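Local coordinates for protein rhizavidin (PDB 3EW1) that binds biotin with high affinity as a dimeric member of the avidin family, and is probably secreted, at residues N43-Q46 with G47-C50; A105-G109 with S110-I114. All blocks are in the same frame, centred on the assembly; numbering follows the deposited sequence.

Interaction 1 of 2, residues N43-Q46 with G47-C50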
loop_
_atom_site.group_PDB
_atom_site.type_symbol
_atom_site.label_atom_id
_atom_site.label_comp_id
_atom_site.label_asym_id
_atom_site.label_seq_id
_atom_site.Cartn_x
_atom_site.Cartn_y
_atom_site.Cartn_z
ATOM N N ASN B 43 5.427 15.193 2.390
ATOM C CA ASN B 43 5.394 15.656 1.034
ATOM C C ASN B 43 6.003 17.053 0.943
ATOM O O ASN B 43 5.697 17.921 1.758
ATOM C CB ASN B 43 3.944 15.660 0.549
ATOM C CG ASN B 43 3.782 16.303 -0.780
ATOM O OD1 ASN B 43 4.552 16.034 -1.726
ATOM N ND2 ASN B 43 2.761 17.154 -0.904
ATOM N N ARG B 44 6.881 17.233 -0.045
ATOM C CA ARG B 44 7.483 18.521 -0.357
ATOM C C ARG B 44 7.471 18.792 -1.864
ATOM O O ARG B 44 8.217 19.653 -2.337
ATOM C CB ARG B 44 8.911 18.582 0.190
ATOM C CG ARG B 44 8.978 18.495 1.682
ATOM C CD ARG B 44 10.364 18.746 2.185
ATOM N NE ARG B 44 10.394 18.549 3.624
ATOM C CZ ARG B 44 10.554 17.363 4.205
ATOM N NH1 ARG B 44 10.707 16.288 3.451
ATOM N NH2 ARG B 44 10.566 17.261 5.533
ATOM N N ALA B 45 6.625 18.085 -2.616
ATOM C CA ALA B 45 6.542 18.258 -4.070
ATOM C C ALA B 45 6.020 19.627 -4.408
ATOM O O ALA B 45 4.950 20.019 -3.965
ATOM C CB ALA B 45 5.679 17.200 -4.708
ATOM N N GLN B 46 6.802 20.351 -5.204
ATOM C CA GLN B 46 6.575 21.764 -5.500
ATOM C C GLN B 46 5.151 22.052 -5.940
ATOM O O GLN B 46 4.645 21.400 -6.847
ATOM C CB GLN B 46 7.581 22.174 -6.590
ATOM C CG GLN B 46 7.530 23.593 -7.086
ATOM C CD GLN B 46 8.585 23.816 -8.184
ATOM O OE1 GLN B 46 8.238 23.971 -9.367
ATOM N NE2 GLN B 46 9.885 23.785 -7.798
ATOM N N GLY B 47 4.506 23.018 -5.285
ATOM C CA GLY B 47 3.189 23.494 -5.707
ATOM C C GLY B 47 2.003 22.619 -5.314
ATOM O O GLY B 47 0.852 22.919 -5.684
ATOM N N THR B 48 2.254 21.551 -4.550
ATOM C CA THR B 48 1.185 20.629 -4.143
ATOM C C THR B 48 0.608 20.993 -2.778
ATOM O O THR B 48 1.233 21.698 -1.996
ATOM C CB THR B 48 1.671 19.163 -4.071
ATOM O OG1 THR B 48 2.676 19.064 -3.075
ATOM C CG2 THR B 48 2.271 18.667 -5.411
ATOM N N GLY B 49 -0.597 20.517 -2.494
ATOM C CA GLY B 49 -1.167 20.657 -1.139
ATOM C C GLY B 49 -0.541 19.658 -0.175
ATOM O O GLY B 49 0.257 18.802 -0.580
ATOM N N CYS B 50 -0.891 19.748 1.105
ATOM C CA CYS B 50 -0.476 18.737 2.055
ATOM C C CYS B 50 1.039 18.562 2.117
ATOM O O CYS B 50 1.543 17.438 2.126
ATOM C CB CYS B 50 -1.177 17.402 1.722
ATOM S SG CYS B 50 -2.954 17.403 2.093
HETATM O O HOH W 1 3.359 16.452 4.017
#
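Asn43 and Thr48 meet across a local, side-chain-braced loop that runs back on itself between strands 36-42 and 54-62 of the avidin barrel. The chain reverses through a type II beta turn from Ala45 to Thr48, with Gly47 taking the positive phi (79°) of its third position. Thr48 grips the start of this turn twice: Thr48 N donates to Ala45 O at 3.2 Å, and Thr48 OG1 donates to the same oxygen at 2.6 Å. A chi1 of 63° turns OG1 toward Ala45 O and Asn43 ND2, donating to the first and accepting from the second, while CG2 packs alongside the Ala45 methyl. Both polar atoms of the Asn43 amide are engaged. Asn43 OD1 accepts from Ala45 N at 3.0 Å, the donor standing well above the carbonyl plane, which closes an Asx turn. Asn43 ND2 donates to Thr48 OG1 at 2.9 Å, the hydroxyl oxygen lying 15° out of the amide plane, and makes a weak bond to Cys50 O at 3.3 Å. A water joins Asn43 N to Cys50 O, adding a bridge at the open end of the loop. With an alanine in place of Asn43, Ala45 N would probably lose its acceptor and Thr48 OG1 its amide donor, leaving the hydroxyl less firmly fixed. Cys50 is anchored by its disulfide to Cys79. Since Asn43 and Gly49 both contact biotin in this protein, the Asx turn and beta turn probably help to shape a ligand-binding loop of the avidin-type barrel.

Interaction 2 of 2, residues A105-G109 with S110-I114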
loop_
_atom_site.group_PDB
_atom_site.type_symbol
_atom_site.label_atom_id
_atom_site.label_comp_id
_atom_site.label_asym_id
_atom_site.label_seq_id
_atom_site.Cartn_x
_atom_site.Cartn_y
_atom_site.Cartn_z
ATOM N N ALA B 105 -4.983 8.825 -6.697
ATOM C CA ALA B 105 -6.430 8.919 -6.909
ATOM C C ALA B 105 -6.941 10.184 -6.228
ATOM O O ALA B 105 -6.675 10.423 -5.056
ATOM C CB ALA B 105 -7.164 7.667 -6.368
ATOM N N TYR B 106 -7.702 10.968 -6.970
ATOM C CA TYR B 106 -8.119 12.276 -6.471
ATOM C C TYR B 106 -9.427 12.725 -7.123
ATOM O O TYR B 106 -9.921 12.086 -8.055
ATOM C CB TYR B 106 -6.980 13.315 -6.691
ATOM C CG TYR B 106 -6.766 13.634 -8.134
ATOM C CD1 TYR B 106 -6.091 12.739 -8.968
ATOM C CD2 TYR B 106 -7.276 14.823 -8.690
ATOM C CE1 TYR B 106 -5.916 12.991 -10.312
ATOM C CE2 TYR B 106 -7.098 15.095 -10.044
ATOM C CZ TYR B 106 -6.420 14.177 -10.846
ATOM O OH TYR B 106 -6.234 14.411 -12.192
ATOM N N GLU B 107 -9.971 13.816 -6.610
ATOM C CA GLU B 107 -11.184 14.388 -7.170
ATOM C C GLU B 107 -10.761 15.446 -8.185
ATOM O O GLU B 107 -10.253 16.492 -7.815
ATOM C CB GLU B 107 -12.028 14.972 -6.036
ATOM C CG GLU B 107 -13.487 15.218 -6.374
ATOM C CD GLU B 107 -14.265 13.950 -6.694
ATOM O OE1 GLU B 107 -14.265 12.964 -5.900
ATOM O OE2 GLU B 107 -14.913 13.959 -7.753
ATOM N N GLY B 108 -10.929 15.149 -9.470
ATOM C CA GLY B 108 -10.637 16.114 -10.529
ATOM C C GLY B 108 -11.885 16.893 -10.925
ATOM O O GLY B 108 -12.957 16.705 -10.333
ATOM N N GLY B 109 -11.745 17.756 -11.933
ATOM C CA GLY B 109 -12.879 18.535 -12.481
ATOM C C GLY B 109 -14.135 17.725 -12.768
ATOM O O GLY B 109 -15.244 18.163 -12.437
ATOM N N SER B 110 -13.963 16.535 -13.357
ATOM C CA SER B 110 -15.076 15.691 -13.833
ATOM C C SER B 110 -15.505 14.583 -12.891
ATOM O O SER B 110 -16.413 13.807 -13.221
ATOM C CB SER B 110 -14.702 15.027 -15.162
ATOM O OG SER B 110 -14.654 15.986 -16.201
ATOM N N GLY B 111 -14.856 14.486 -11.736
ATOM C CA GLY B 111 -15.100 13.372 -10.831
ATOM C C GLY B 111 -13.787 12.693 -10.490
ATOM O O GLY B 111 -12.744 13.216 -10.835
ATOM N N PRO B 112 -13.837 11.530 -9.824
ATOM C CA PRO B 112 -12.579 10.876 -9.425
ATOM C C PRO B 112 -11.703 10.553 -10.611
ATOM O O PRO B 112 -12.214 10.224 -11.687
ATOM C CB PRO B 112 -13.037 9.574 -8.762
ATOM C CG PRO B 112 -14.462 9.754 -8.430
ATOM C CD PRO B 112 -15.026 10.768 -9.390
ATOM N N ALA B 113 -10.385 10.643 -10.416
ATOM C CA ALA B 113 -9.426 10.356 -11.488
ATOM C C ALA B 113 -8.144 9.809 -10.902
ATOM O O ALA B 113 -7.902 9.939 -9.710
ATOM C CB ALA B 113 -9.116 11.607 -12.288
ATOM N N ILE B 114 -7.337 9.198 -11.757
ATOM C CA ILE B 114 -6.045 8.660 -11.337
ATOM C C ILE B 114 -4.924 9.363 -12.130
ATOM O O ILE B 114 -4.979 9.433 -13.355
ATOM C CB ILE B 114 -5.968 7.123 -11.575
ATOM C CG1 ILE B 114 -7.198 6.365 -11.046
ATOM C CG2 ILE B 114 -4.621 6.551 -11.077
ATOM C CD1 ILE B 114 -7.618 6.595 -9.648
HETATM O O HOH W 2 -5.248 12.345 -14.129
#
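Tyr106 and Ala113 form an antiparallel hydrogen-bonded pair in a hairpin whose short strand segments, 105-108 and 111-114, approach to 4.3 Å between axes and run at 138° to each other. Tyr106 N donates to Ala113 O at 2.9 Å, and Ala113 N returns a bond to Tyr106 O, both lying nearly along the C=O axis. Nearer the tip, Gly108 and Gly111 make a second reciprocal pair, closed by a type I beta turn. Here both donors stand well above the acceptor carbonyl planes, and the backbone angles of Gly111 would bring a CB up against the carbonyl oxygen of Ser110. The Tyr106 ring meets the Ala113 methyl with its CE1-CZ side, Tyr106 CZ and CE1 each 4.0 Å from Ala113 CB. Its chi1 of 69° sets CG between the backbone N and the carbonyl carbon, placing the ring beside this neighbour on the same sheet face. A water in the ring plane bridges Tyr106 OH to Ile114 O, tying the ring's outer end to the opposite strand. On the other face, the Glu107 side chain runs alongside the Pro112 ring. Bending at chi2 (64°) carries the carboxylate back across to Gly111 and Pro112, where Glu107 OE2 comes 3.1 Å from Gly111 CA and rests against the proline ring at CD. Farther along this face, Ile114 CD1 presses on Ala105 CB at 3.5 Å, a tight apolar contact. Strand 78-92 flanks strand 95-108: Ala105 pairs with Ala82 through the backbone, and Tyr106 touches Ser81. The Ala105, Glu107, Pro112 and Ile114 face packs against the second subunit, on Gly87, Phe65, Tyr88 and Ser101 of that chain, respectively.

How the interactions relate
Interaction 1 precedes interaction 2 along the chain, and both belong to the single eight-stranded antiparallel barrel of the avidin family. The first lies in the loop joining strands 36-42 and 54-62; the second is the connection between strands 95-108 and 111-124. Their centres are 18 Å apart and their nearest atoms about 10 Å, so they do not touch. Ser81, a biotin-contacting residue of strand 78-92, is a common neighbour: the Tyr106 side chain touches it, and the Cys50 side chain is about 6 Å from its side chain. The loop contributes biotin contacts; the hairpin borders Ser81 on its Tyr106 face and packs on the second subunit with the other, consistent with a link between site and interface.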